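Local coordinates for envelopment polyprotein (Bovine Schmallenberg virus BH80/Germany/2011, PDB 7A56) that probably drives virus entry as glycoprotein Gc, a class II membrane fusion protein, represented here by its fusion domains in the postfusion conformation, at residues Ala35-Met40 against Ile222-Gln227; Asn128-Glu133 against Asp147-Phe152; Tyr190-Ile195 against Met238-Ala243; Gln353-Ile358 against Ser380-Gly385. One frame throughout, in Å; residues are numbered along the deposited sequence.

Contact 1: residues Ala35-Met40 against Ile222-Gln227; sequences ANDLTM and ISDRIQ
Backbones come closest where Leu38, on the last turns of a helix, faces Ser223, with CA atoms 6.1 Å apart; Ser223 to Arg225 form the turn that leads into the strand beginning at Ile226. The carboxylate of Asp37 carries the polar part of the contact: its CG, anti to the backbone N (chi1 -168°), takes the group off the helix to the amides of that turn. Asp37 OD1 takes Asp224 N at 3.0 Å, and Asp37 OD2 takes Arg225 N at 2.9 Å; both oxygens use their syn lone pairs, so one carboxylate receives two successive N-H groups. Asp37 OD2 also accepts Arg225 NH1 at 2.9 Å in a salt bridge, met from 57° above the carboxylate plane although the oxygen lies almost in the guanidinium plane. The two planes are 79° apart, so this is not a flat two-pronged pairing. The arginine positive charge probably offsets the repulsion from the Asp224 carboxylate, whose OD2 lies 3.7 Å from Asp37 OD1. Leu38 CD2 rests 3.7 Å from Ser223 OG and 4.3 Å from Ile226 CD1. Phe211 and Phe43 also pack on Leu38, while Arg225 runs back along the helix to touch Asp33 and Ile34. The contact seats the C-terminal end of helix 23-40 on the turn joining strands 221-222 and 226-231, whose sheet continues into strand 335-343 through backbone pairing of Arg225 with Met341.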
loop_
_atom_site.group_PDB
_atom_site.type_symbol
_atom_site.label_atom_id
_atom_site.label_comp_id
_atom_site.label_asym_id
_atom_site.label_seq_id
_atom_site.Cartn_x
_atom_site.Cartn_y
_atom_site.Cartn_z
ATOM N N ALA A 35 -13.725 36.667 -14.878
ATOM C CA ALA A 35 -14.617 36.296 -13.786
ATOM C C ALA A 35 -15.938 35.808 -14.335
ATOM O O ALA A 35 -16.495 34.813 -13.852
ATOM C CB ALA A 35 -14.863 37.482 -12.831
ATOM N N ASN A 36 -16.455 36.501 -15.361
ATOM C CA ASN A 36 -17.758 36.118 -15.874
ATOM C C ASN A 36 -17.703 34.757 -16.555
ATOM O O ASN A 36 -18.634 33.953 -16.437
ATOM C CB ASN A 36 -18.247 37.202 -16.831
ATOM C CG ASN A 36 -19.430 36.767 -17.628
ATOM O OD1 ASN A 36 -20.520 36.609 -17.089
ATOM N ND2 ASN A 36 -19.226 36.534 -18.927
ATOM N N ASP A 37 -16.628 34.504 -17.302
ATOM C CA ASP A 37 -16.399 33.211 -17.959
ATOM C C ASP A 37 -16.361 32.083 -16.937
ATOM O O ASP A 37 -17.015 31.030 -17.085
ATOM C CB ASP A 37 -15.062 33.333 -18.705
ATOM C CG ASP A 37 -14.771 32.210 -19.688
ATOM O OD1 ASP A 37 -15.563 31.252 -19.840
ATOM O OD2 ASP A 37 -13.682 32.280 -20.308
ATOM N N LEU A 38 -15.580 32.287 -15.885
ATOM C CA LEU A 38 -15.437 31.248 -14.852
ATOM C C LEU A 38 -16.756 30.997 -14.144
ATOM O O LEU A 38 -17.184 29.846 -13.968
ATOM C CB LEU A 38 -14.344 31.671 -13.876
ATOM C CG LEU A 38 -12.898 31.673 -14.443
ATOM C CD1 LEU A 38 -11.927 32.100 -13.363
ATOM C CD2 LEU A 38 -12.448 30.298 -14.931
ATOM N N THR A 39 -17.436 32.067 -13.761
ATOM C CA THR A 39 -18.712 31.915 -13.063
ATOM C C THR A 39 -19.748 31.229 -13.939
ATOM O O THR A 39 -20.569 30.459 -13.450
ATOM C CB THR A 39 -19.229 33.297 -12.644
ATOM O OG1 THR A 39 -18.290 33.896 -11.742
ATOM C CG2 THR A 39 -20.582 33.176 -11.975
ATOM N N MET A 40 -19.781 31.561 -15.231
ATOM C CA MET A 40 -20.729 30.938 -16.147
ATOM C C MET A 40 -20.416 29.483 -16.375
ATOM O O MET A 40 -21.308 28.713 -16.746
ATOM C CB MET A 40 -20.728 31.693 -17.513
ATOM C CG MET A 40 -21.406 33.059 -17.518
ATOM S SD MET A 40 -23.227 33.045 -17.591
ATOM C CE MET A 40 -23.654 33.006 -15.844
ATOM N N ILE A 222 -13.536 23.284 -17.582
ATOM C CA ILE A 222 -13.496 23.927 -18.908
ATOM C C ILE A 222 -14.219 25.255 -18.833
ATOM O O ILE A 222 -15.409 25.287 -18.507
ATOM C CB ILE A 222 -14.147 23.056 -20.005
ATOM C CG1 ILE A 222 -13.472 21.685 -20.129
ATOM C CG2 ILE A 222 -14.195 23.801 -21.389
ATOM C CD1 ILE A 222 -11.960 21.713 -20.451
ATOM N N SER A 223 -13.526 26.341 -19.199
ATOM C CA SER A 223 -14.149 27.610 -19.523
ATOM C C SER A 223 -13.588 28.032 -20.876
ATOM O O SER A 223 -12.734 27.330 -21.450
ATOM C CB SER A 223 -13.879 28.674 -18.442
ATOM O OG SER A 223 -12.483 28.998 -18.376
ATOM N N ASP A 224 -14.029 29.188 -21.378
ATOM C CA ASP A 224 -13.549 29.623 -22.692
ATOM C C ASP A 224 -12.076 29.996 -22.644
ATOM O O ASP A 224 -11.303 29.609 -23.523
ATOM C CB ASP A 224 -14.383 30.800 -23.205
ATOM C CG ASP A 224 -15.816 30.404 -23.466
ATOM O OD1 ASP A 224 -16.051 29.221 -23.794
ATOM O OD2 ASP A 224 -16.701 31.242 -23.317
ATOM N N ARG A 225 -11.662 30.734 -21.615
ATOM C CA ARG A 225 -10.283 31.212 -21.520
ATOM C C ARG A 225 -9.344 30.280 -20.762
ATOM O O ARG A 225 -8.119 30.272 -21.034
ATOM C CB ARG A 225 -10.284 32.577 -20.824
ATOM C CG ARG A 225 -10.975 33.665 -21.664
ATOM C CD ARG A 225 -11.401 34.824 -20.774
ATOM N NE ARG A 225 -11.998 35.859 -21.596
ATOM C CZ ARG A 225 -13.254 35.829 -22.036
ATOM N NH1 ARG A 225 -14.052 34.833 -21.693
ATOM N NH2 ARG A 225 -13.713 36.820 -22.824
ATOM N N ILE A 226 -9.853 29.520 -19.790
ATOM C CA ILE A 226 -8.972 28.752 -18.907
ATOM C C ILE A 226 -9.459 27.320 -18.783
ATOM O O ILE A 226 -10.647 27.066 -18.528
ATOM C CB ILE A 226 -8.845 29.393 -17.512
ATOM C CG1 ILE A 226 -8.364 30.866 -17.625
ATOM C CG2 ILE A 226 -7.946 28.482 -16.592
ATOM C CD1 ILE A 226 -8.529 31.597 -16.278
ATOM N N GLN A 227 -8.561 26.378 -19.039
ATOM C CA GLN A 227 -8.892 24.974 -18.817
ATOM C C GLN A 227 -7.935 24.382 -17.795
ATOM O O GLN A 227 -6.741 24.706 -17.781
ATOM C CB GLN A 227 -8.832 24.173 -20.152
ATOM C CG GLN A 227 -9.842 24.624 -21.196
ATOM C CD GLN A 227 -9.263 25.571 -22.076
ATOM O OE1 GLN A 227 -8.169 25.330 -22.621
ATOM N NE2 GLN A 227 -9.967 26.718 -22.268
#

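Contact 2: residues Asn128-Glu133 against Asp147-Phe152; sequences NAKHEE and DGWVTF
Trp149 and Phe152 are the flat groups that reach Asn128-Lys130, and both meet it obliquely, neither squarely over a face nor squarely at an edge. The indole leads with the outer end of its six-membered ring: Trp149 CZ3 is 3.6 Å from Asn128 O and 3.8 Å from Lys130 CG, while Trp149 CH2 is 3.8 Å from Asn128 CB. The backbone carbonyl and two aliphatic groups all meet the same end of the ring, at CZ3 and CH2. Lys130 crosses the indole at about a right angle. Its CG lies anti to the carbonyl carbon (chi1 -43°), and the extended chain beyond takes CG past CZ3 and CE to near CH2, with NZ farther on. Lys130 NZ ends 5.7 Å from the centroid of the Trp149 six-membered ring, 24° off the normal; this long cation-pi approach can be at most a weak attraction. Phe152 touches less, bringing CZ to 3.8 Å from Lys130 O. No hydrogen bond joins the two segments, and the nearest CA pair, Ala129 with Trp149, is 8.7 Å apart, too far for adjacent strands. Strand 172-183 fills the interval: Asn128 and Lys130 pair through their backbones with Gln180 and Ser178, whereas Val150 and Phe152 pair with Cys179 and Gly177. Trp149 bridges this shared neighbour on the Lys130 face, touching Ser178 and Gln180, and Phe152 on the Ala129 face, where it packs with Phe282 and with Leu296 of strand 293-296.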
loop_
_atom_site.group_PDB
_atom_site.type_symbol
_atom_site.label_atom_id
_atom_site.label_comp_id
_atom_site.label_asym_id
_atom_site.label_seq_id
_atom_site.Cartn_x
_atom_site.Cartn_y
_atom_site.Cartn_z
ATOM N N ASN A 128 -16.242 -12.401 35.051
ATOM C CA ASN A 128 -17.561 -12.974 35.327
ATOM C C ASN A 128 -17.466 -14.489 35.200
ATOM O O ASN A 128 -16.974 -14.987 34.188
ATOM C CB ASN A 128 -18.612 -12.482 34.345
ATOM C CG ASN A 128 -19.071 -11.061 34.628
ATOM O OD1 ASN A 128 -19.499 -10.738 35.723
ATOM N ND2 ASN A 128 -19.017 -10.229 33.628
ATOM N N ALA A 129 -17.953 -15.221 36.208
ATOM C CA ALA A 129 -17.776 -16.680 36.261
ATOM C C ALA A 129 -19.039 -17.376 36.782
ATOM O O ALA A 129 -19.793 -16.832 37.594
ATOM C CB ALA A 129 -16.577 -17.109 37.165
ATOM N N LYS A 130 -19.266 -18.587 36.290
ATOM C CA LYS A 130 -20.238 -19.500 36.877
ATOM C C LYS A 130 -19.567 -20.852 37.081
ATOM O O LYS A 130 -18.669 -21.211 36.327
ATOM C CB LYS A 130 -21.473 -19.676 35.997
ATOM C CG LYS A 130 -21.978 -18.360 35.415
ATOM C CD LYS A 130 -23.447 -18.497 35.124
ATOM C CE LYS A 130 -24.022 -17.281 34.411
ATOM N NZ LYS A 130 -25.388 -17.660 33.953
ATOM N N HIS A 131 -20.014 -21.608 38.093
ATOM C CA HIS A 131 -19.477 -22.967 38.218
ATOM C C HIS A 131 -20.466 -23.848 38.953
ATOM O O HIS A 131 -21.352 -23.370 39.682
ATOM C CB HIS A 131 -18.114 -23.010 38.939
ATOM C CG HIS A 131 -18.219 -22.795 40.411
ATOM N ND1 HIS A 131 -18.304 -21.539 40.973
ATOM C CD2 HIS A 131 -18.268 -23.676 41.449
ATOM C CE1 HIS A 131 -18.390 -21.648 42.288
ATOM N NE2 HIS A 131 -18.368 -22.935 42.604
ATOM N N GLU A 132 -20.318 -25.156 38.740
ATOM C CA GLU A 132 -21.079 -26.166 39.465
ATOM C C GLU A 132 -20.169 -27.355 39.767
ATOM O O GLU A 132 -19.123 -27.544 39.146
ATOM C CB GLU A 132 -22.277 -26.684 38.667
ATOM C CG GLU A 132 -23.040 -25.646 37.910
ATOM C CD GLU A 132 -24.338 -25.252 38.562
ATOM O OE1 GLU A 132 -25.147 -24.580 37.869
ATOM O OE2 GLU A 132 -24.544 -25.591 39.757
ATOM N N GLU A 133 -20.599 -28.192 40.687
ATOM C CA GLU A 133 -19.924 -29.477 40.835
ATOM C C GLU A 133 -20.963 -30.567 40.978
ATOM O O GLU A 133 -22.077 -30.308 41.425
ATOM C CB GLU A 133 -18.934 -29.522 42.023
ATOM C CG GLU A 133 -19.487 -29.448 43.381
ATOM C CD GLU A 133 -18.373 -29.554 44.437
ATOM O OE1 GLU A 133 -17.708 -28.528 44.674
ATOM O OE2 GLU A 133 -18.142 -30.649 45.004
ATOM N N ASP A 147 -23.243 -18.114 25.301
ATOM C CA ASP A 147 -22.467 -17.729 24.138
ATOM C C ASP A 147 -21.416 -16.696 24.500
ATOM O O ASP A 147 -21.687 -15.735 25.227
ATOM C CB ASP A 147 -23.388 -17.159 23.067
ATOM C CG ASP A 147 -23.995 -18.241 22.201
ATOM O OD1 ASP A 147 -24.248 -19.355 22.737
ATOM O OD2 ASP A 147 -24.196 -17.979 20.988
ATOM N N GLY A 148 -20.209 -16.898 23.994
ATOM C CA GLY A 148 -19.112 -15.992 24.255
ATOM C C GLY A 148 -18.326 -16.288 25.523
ATOM O O GLY A 148 -17.276 -15.686 25.736
ATOM N N TRP A 149 -18.808 -17.178 26.361
ATOM C CA TRP A 149 -18.109 -17.598 27.571
ATOM C C TRP A 149 -17.235 -18.803 27.245
ATOM O O TRP A 149 -17.636 -19.662 26.448
ATOM C CB TRP A 149 -19.133 -17.956 28.643
ATOM C CG TRP A 149 -19.875 -16.775 29.138
ATOM C CD1 TRP A 149 -20.502 -15.803 28.373
ATOM C CD2 TRP A 149 -20.089 -16.411 30.502
ATOM N NE1 TRP A 149 -21.116 -14.878 29.193
ATOM C CE2 TRP A 149 -20.855 -15.211 30.501
ATOM C CE3 TRP A 149 -19.693 -16.969 31.737
ATOM C CZ2 TRP A 149 -21.236 -14.568 31.676
ATOM C CZ3 TRP A 149 -20.070 -16.321 32.904
ATOM C CH2 TRP A 149 -20.848 -15.117 32.856
ATOM N N VAL A 150 -16.032 -18.876 27.848
ATOM C CA VAL A 150 -15.177 -20.037 27.603
ATOM C C VAL A 150 -15.394 -20.982 28.794
ATOM O O VAL A 150 -15.823 -20.572 29.878
ATOM C CB VAL A 150 -13.677 -19.727 27.385
ATOM C CG1 VAL A 150 -13.472 -18.894 26.065
ATOM C CG2 VAL A 150 -13.107 -18.924 28.535
ATOM N N THR A 151 -15.168 -22.276 28.576
ATOM C CA THR A 151 -15.466 -23.257 29.638
ATOM C C THR A 151 -14.207 -23.803 30.294
ATOM O O THR A 151 -13.089 -23.703 29.784
ATOM C CB THR A 151 -16.282 -24.422 29.084
ATOM O OG1 THR A 151 -15.563 -24.990 27.993
ATOM C CG2 THR A 151 -17.647 -23.948 28.552
ATOM N N PHE A 152 -14.412 -24.433 31.464
ATOM C CA PHE A 152 -13.318 -25.131 32.110
ATOM C C PHE A 152 -13.918 -26.284 32.902
ATOM O O PHE A 152 -15.080 -26.229 33.308
ATOM C CB PHE A 152 -12.508 -24.237 33.070
ATOM C CG PHE A 152 -13.363 -23.390 34.003
ATOM C CD1 PHE A 152 -13.838 -23.915 35.213
ATOM C CD2 PHE A 152 -13.644 -22.049 33.676
ATOM C CE1 PHE A 152 -14.617 -23.164 36.060
ATOM C CE2 PHE A 152 -14.424 -21.266 34.533
ATOM C CZ PHE A 152 -14.922 -21.848 35.740
#

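Contact 3: residues Tyr190-Ile195 against Met238-Ala243; sequences YKKSSI and MPNIIA
Met238 meets Lys192 through its backbone oxygen, which accepts the ammonium NZ at 2.7 Å from 45° above the carbonyl plane. The lysine reaches it because CG stands anti to the backbone N (chi1 -177°) and the chain then bends at chi3 (66°). Pro239 contributes its carbonyl as a neighbour of the lysine's aliphatic part, with O 4.0 Å from Lys192 CD; Tyr115 OH hydrogen-bonds that same oxygen. At Asn240 the backbone O accepts Lys192 N at 2.8 Å, and the side-chain OD1 adds a weak bond to Lys192 NZ at 3.4 Å. Lys192 is thus gripped at both its amide and its ammonium end. Regular antiparallel pairing follows. Ile241 and Lys191 form a non-hydrogen-bonded pair, CA atoms 4.5 Å apart, on whose face the lysine extends to a salt bridge with Asp256. Ile242 and Tyr190 form a hydrogen-bonded pair: Ile242 N donates to Tyr190 O at 3.0 Å, and Ile242 O accepts Tyr190 N. Their side chains share the other face, where Ile242 CG1 lies 3.8 Å from Tyr190 CB. Strand 187-192 is flanked by strand 98-134, with Lys191 bonded to Arg116, and by strand 241-245, whose Ala243 pairs onward with Tyr250; just past the pairing, Ser193 packs on Tyr396 of the second subunit.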
loop_
_atom_site.group_PDB
_atom_site.type_symbol
_atom_site.label_atom_id
_atom_site.label_comp_id
_atom_site.label_asym_id
_atom_site.label_seq_id
_atom_site.Cartn_x
_atom_site.Cartn_y
_atom_site.Cartn_z
ATOM N N TYR A 190 -11.955 0.615 14.598
ATOM C CA TYR A 190 -12.727 0.813 13.374
ATOM C C TYR A 190 -12.047 0.163 12.174
ATOM O O TYR A 190 -10.825 0.038 12.116
ATOM C CB TYR A 190 -12.869 2.288 13.038
ATOM C CG TYR A 190 -13.570 3.076 14.125
ATOM C CD1 TYR A 190 -12.865 3.565 15.211
ATOM C CD2 TYR A 190 -14.912 3.396 14.006
ATOM C CE1 TYR A 190 -13.509 4.305 16.212
ATOM C CE2 TYR A 190 -15.557 4.149 14.966
ATOM C CZ TYR A 190 -14.840 4.606 16.058
ATOM O OH TYR A 190 -15.469 5.390 16.999
ATOM N N LYS A 191 -12.866 -0.239 11.208
ATOM C CA LYS A 191 -12.395 -0.804 9.952
ATOM C C LYS A 191 -12.802 0.117 8.789
ATOM O O LYS A 191 -13.932 0.627 8.764
ATOM C CB LYS A 191 -12.997 -2.181 9.740
ATOM C CG LYS A 191 -12.357 -2.953 8.602
ATOM C CD LYS A 191 -13.060 -4.312 8.484
ATOM C CE LYS A 191 -12.313 -5.219 7.531
ATOM N NZ LYS A 191 -12.851 -6.639 7.509
ATOM N N LYS A 192 -11.930 0.219 7.786
ATOM C CA LYS A 192 -12.255 1.011 6.563
ATOM C C LYS A 192 -13.463 0.389 5.857
ATOM O O LYS A 192 -13.527 -0.838 5.690
ATOM C CB LYS A 192 -11.028 1.025 5.653
ATOM C CG LYS A 192 -11.177 1.895 4.347
ATOM C CD LYS A 192 -9.791 2.271 3.781
ATOM C CE LYS A 192 -9.069 1.053 3.292
ATOM N NZ LYS A 192 -7.596 1.301 3.122
ATOM N N SER A 193 -14.468 1.226 5.516
ATOM C CA SER A 193 -15.751 0.758 4.996
ATOM C C SER A 193 -16.143 1.478 3.703
ATOM O O SER A 193 -17.338 1.608 3.404
ATOM C CB SER A 193 -16.852 0.909 6.060
ATOM O OG SER A 193 -17.023 2.278 6.463
ATOM N N SER A 194 -15.151 1.952 2.939
ATOM C CA SER A 194 -15.343 2.538 1.610
ATOM C C SER A 194 -14.010 2.438 0.878
ATOM O O SER A 194 -12.967 2.134 1.476
ATOM C CB SER A 194 -15.796 4.002 1.675
ATOM O OG SER A 194 -14.723 4.819 2.114
ATOM N N ILE A 195 -14.040 2.675 -0.427
ATOM C CA ILE A 195 -12.779 2.987 -1.089
ATOM C C ILE A 195 -12.273 4.332 -0.559
ATOM O O ILE A 195 -13.045 5.176 -0.058
ATOM C CB ILE A 195 -12.984 3.006 -2.618
ATOM C CG1 ILE A 195 -11.638 3.050 -3.369
ATOM C CG2 ILE A 195 -13.948 4.134 -2.984
ATOM C CD1 ILE A 195 -11.728 2.708 -4.902
ATOM N N MET A 238 -4.468 4.743 2.984
ATOM C CA MET A 238 -5.126 4.821 4.292
ATOM C C MET A 238 -5.260 3.432 4.932
ATOM O O MET A 238 -5.440 2.446 4.234
ATOM C CB MET A 238 -6.501 5.456 4.127
ATOM C CG MET A 238 -6.341 7.041 3.645
ATOM S SD MET A 238 -7.906 7.752 3.737
ATOM C CE MET A 238 -8.259 7.990 5.523
ATOM N N PRO A 239 -5.151 3.374 6.254
ATOM C CA PRO A 239 -5.041 2.083 6.941
ATOM C C PRO A 239 -6.353 1.309 6.936
ATOM O O PRO A 239 -7.443 1.878 6.944
ATOM C CB PRO A 239 -4.656 2.477 8.379
ATOM C CG PRO A 239 -5.213 3.835 8.559
ATOM C CD PRO A 239 -4.932 4.509 7.170
ATOM N N ASN A 240 -6.244 -0.013 6.982
ATOM C CA ASN A 240 -7.476 -0.800 6.950
ATOM C C ASN A 240 -8.158 -0.828 8.313
ATOM O O ASN A 240 -9.384 -0.738 8.403
ATOM C CB ASN A 240 -7.172 -2.214 6.479
ATOM C CG ASN A 240 -7.929 -2.537 5.230
ATOM O OD1 ASN A 240 -7.691 -1.936 4.149
ATOM N ND2 ASN A 240 -8.903 -3.437 5.364
ATOM N N ILE A 241 -7.381 -0.916 9.372
ATOM C CA ILE A 241 -7.928 -0.930 10.730
ATOM C C ILE A 241 -7.205 0.137 11.527
ATOM O O ILE A 241 -5.994 0.307 11.403
ATOM C CB ILE A 241 -7.785 -2.325 11.387
ATOM C CG1 ILE A 241 -8.751 -3.287 10.682
ATOM C CG2 ILE A 241 -8.115 -2.279 12.923
ATOM C CD1 ILE A 241 -8.661 -4.708 11.084
ATOM N N ILE A 242 -7.943 0.831 12.371
ATOM C CA ILE A 242 -7.366 1.842 13.239
ATOM C C ILE A 242 -7.882 1.669 14.663
ATOM O O ILE A 242 -8.946 1.095 14.900
ATOM C CB ILE A 242 -7.726 3.272 12.751
ATOM C CG1 ILE A 242 -9.260 3.422 12.722
ATOM C CG2 ILE A 242 -7.048 3.533 11.403
ATOM C CD1 ILE A 242 -9.750 4.901 12.489
ATOM N N ALA A 243 -7.167 2.285 15.598
ATOM C CA ALA A 243 -7.628 2.350 16.968
ATOM C C ALA A 243 -7.644 3.818 17.359
ATOM O O ALA A 243 -6.778 4.581 16.944
ATOM C CB ALA A 243 -6.750 1.507 17.912
#

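Contact 4: residues Gln353-Ile358 against Ser380-Gly385; sequences QATVTI and STNTIG
Asn382 and Thr355 satisfy each other twice. Asn382 N donates to Thr355 O at 3.1 Å, and Asn382 OD1 returns to accept Thr355 N at 2.7 Å, from 47° above the carbonyl plane. The amide can fold back because its CG sits between the backbone N and the carbonyl carbon (chi1 65°). OD1 thus takes the place of the backbone oxygen in one of the two bonds such a pair would make. The other end of the amide is held by a water, which accepts from Asn382 ND2 and donates to Gln353 O at 3.0 Å. Thr357 and Ser380 form an antiparallel hydrogen-bonded pair, with Thr357 N to Ser380 O and Ser380 N to Thr357 O both at 2.9 Å. Their hydroxyls find acceptors in one carboxylate, Thr357 OG1 bonding Asp359 OD1 and Ser380 OG bonding Asp359 OD2. Between these pairs, Val356 and Thr381 lie side by side in the non-hydrogen-bonded position. Thr381 OG1 gives its proton to Thr383 O at 2.8 Å, on a lone pair, and Thr383 OG1 donates to Ile384 O while also accepting from Ile53 N. Ala354 CB touches Thr383 CG2 at 3.6 Å. The contact lies at the open end of the hairpin of strands 356-365 and 373-381; within this chain strand 356-365 is outermost in a four-stranded sheet, and beyond Thr383 comes strand 385-391, where Gly385 pairs with Val402.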
loop_
_atom_site.group_PDB
_atom_site.type_symbol
_atom_site.label_atom_id
_atom_site.label_comp_id
_atom_site.label_asym_id
_atom_site.label_seq_id
_atom_site.Cartn_x
_atom_site.Cartn_y
_atom_site.Cartn_z
ATOM N N GLN A 353 9.580 33.281 -2.808
ATOM C CA GLN A 353 9.708 32.420 -1.639
ATOM C C GLN A 353 8.860 32.943 -0.487
ATOM O O GLN A 353 8.857 34.144 -0.203
ATOM C CB GLN A 353 11.159 32.320 -1.214
ATOM C CG GLN A 353 11.835 31.153 -1.862
ATOM C CD GLN A 353 12.712 30.397 -0.891
ATOM O OE1 GLN A 353 12.857 30.786 0.286
ATOM N NE2 GLN A 353 13.304 29.300 -1.371
ATOM N N ALA A 354 8.162 32.027 0.195
ATOM C CA ALA A 354 7.360 32.426 1.347
ATOM C C ALA A 354 8.244 32.935 2.499
ATOM O O ALA A 354 9.389 32.525 2.660
ATOM C CB ALA A 354 6.495 31.240 1.809
ATOM N N THR A 355 7.706 33.854 3.295
ATOM C CA THR A 355 8.351 34.299 4.537
ATOM C C THR A 355 7.731 33.537 5.712
ATOM O O THR A 355 6.605 33.824 6.116
ATOM C CB THR A 355 8.184 35.796 4.720
ATOM O OG1 THR A 355 8.748 36.464 3.594
ATOM C CG2 THR A 355 8.898 36.296 6.021
ATOM N N VAL A 356 8.455 32.557 6.238
ATOM C CA VAL A 356 7.999 31.718 7.349
ATOM C C VAL A 356 8.970 31.900 8.504
ATOM O O VAL A 356 10.185 31.979 8.291
ATOM C CB VAL A 356 7.901 30.231 6.951
ATOM C CG1 VAL A 356 7.423 29.384 8.129
ATOM C CG2 VAL A 356 6.977 30.057 5.757
ATOM N N THR A 357 8.433 32.022 9.721
ATOM C CA THR A 357 9.241 32.002 10.930
ATOM C C THR A 357 8.700 30.934 11.878
ATOM O O THR A 357 7.481 30.760 12.014
ATOM C CB THR A 357 9.263 33.369 11.659
ATOM O OG1 THR A 357 7.920 33.763 11.991
ATOM C CG2 THR A 357 9.949 34.476 10.795
ATOM N N ILE A 358 9.607 30.217 12.534
ATOM C CA ILE A 358 9.229 29.301 13.613
ATOM C C ILE A 358 9.281 30.082 14.918
ATOM O O ILE A 358 10.352 30.300 15.481
ATOM C CB ILE A 358 10.130 28.076 13.662
ATOM C CG1 ILE A 358 10.016 27.320 12.339
ATOM C CG2 ILE A 358 9.756 27.240 14.918
ATOM C CD1 ILE A 358 11.025 26.225 12.141
ATOM N N SER A 380 4.701 31.452 11.899
ATOM C CA SER A 380 4.165 32.614 11.186
ATOM C C SER A 380 4.469 32.470 9.696
ATOM O O SER A 380 5.516 31.945 9.313
ATOM C CB SER A 380 4.752 33.922 11.714
ATOM O OG SER A 380 4.145 34.279 12.934
ATOM N N THR A 381 3.527 32.885 8.863
ATOM C CA THR A 381 3.746 32.829 7.422
ATOM C C THR A 381 3.006 33.983 6.776
ATOM O O THR A 381 1.946 34.414 7.247
ATOM C CB THR A 381 3.301 31.470 6.824
ATOM O OG1 THR A 381 3.466 31.483 5.404
ATOM C CG2 THR A 381 1.811 31.140 7.176
ATOM N N ASN A 382 3.600 34.519 5.716
ATOM C CA ASN A 382 2.949 35.610 4.996
ATOM C C ASN A 382 1.981 35.097 3.918
ATOM O O ASN A 382 1.350 35.917 3.226
ATOM C CB ASN A 382 4.013 36.576 4.408
ATOM C CG ASN A 382 4.906 35.934 3.324
ATOM O OD1 ASN A 382 5.110 34.725 3.256
ATOM N ND2 ASN A 382 5.447 36.777 2.476
ATOM N N THR A 383 1.778 33.776 3.834
ATOM C CA THR A 383 0.990 33.189 2.762
ATOM C C THR A 383 0.557 31.767 3.131
ATOM O O THR A 383 1.287 31.021 3.774
ATOM C CB THR A 383 1.757 33.167 1.412
ATOM O OG1 THR A 383 0.893 32.712 0.362
ATOM C CG2 THR A 383 3.035 32.301 1.421
ATOM N N ILE A 384 -0.628 31.402 2.659
ATOM C CA ILE A 384 -0.951 29.999 2.467
ATOM C C ILE A 384 0.098 29.409 1.555
ATOM O O ILE A 384 0.464 30.019 0.548
ATOM C CB ILE A 384 -2.347 29.870 1.840
ATOM C CG1 ILE A 384 -3.409 30.412 2.812
ATOM C CG2 ILE A 384 -2.601 28.395 1.397
ATOM C CD1 ILE A 384 -4.770 30.619 2.153
ATOM N N GLY A 385 0.601 28.223 1.885
ATOM C CA GLY A 385 1.603 27.633 1.012
ATOM C C GLY A 385 1.941 26.224 1.477
ATOM O O GLY A 385 1.239 25.633 2.302
HETATM O O HOH W 1 6.132 35.492 -0.225
#

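How the contacts relate
The four contacts are spread along an elongated chain and none touches another. Contacts 1 and 2 are about 72 Å apart between centres, on opposite sides of the chain's centre, with contact 3 between them, about 39 and 34 Å away between centres. Contacts 2 and 3 are linked through beta pairing, strand 98-134 of contact 2 being a neighbour of strand 187-192 of contact 3. Contact 2 is nested within the loop that contact 1 closes, whereas contacts 1 and 3 alternate in sequence and both touch the second subunit. Contact 4 follows all of them, about 17 Å from contact 1 between nearest atoms. Bound sodium ions lie about 12 Å from the Ser223 side chain and about 13 Å from that of Asn382.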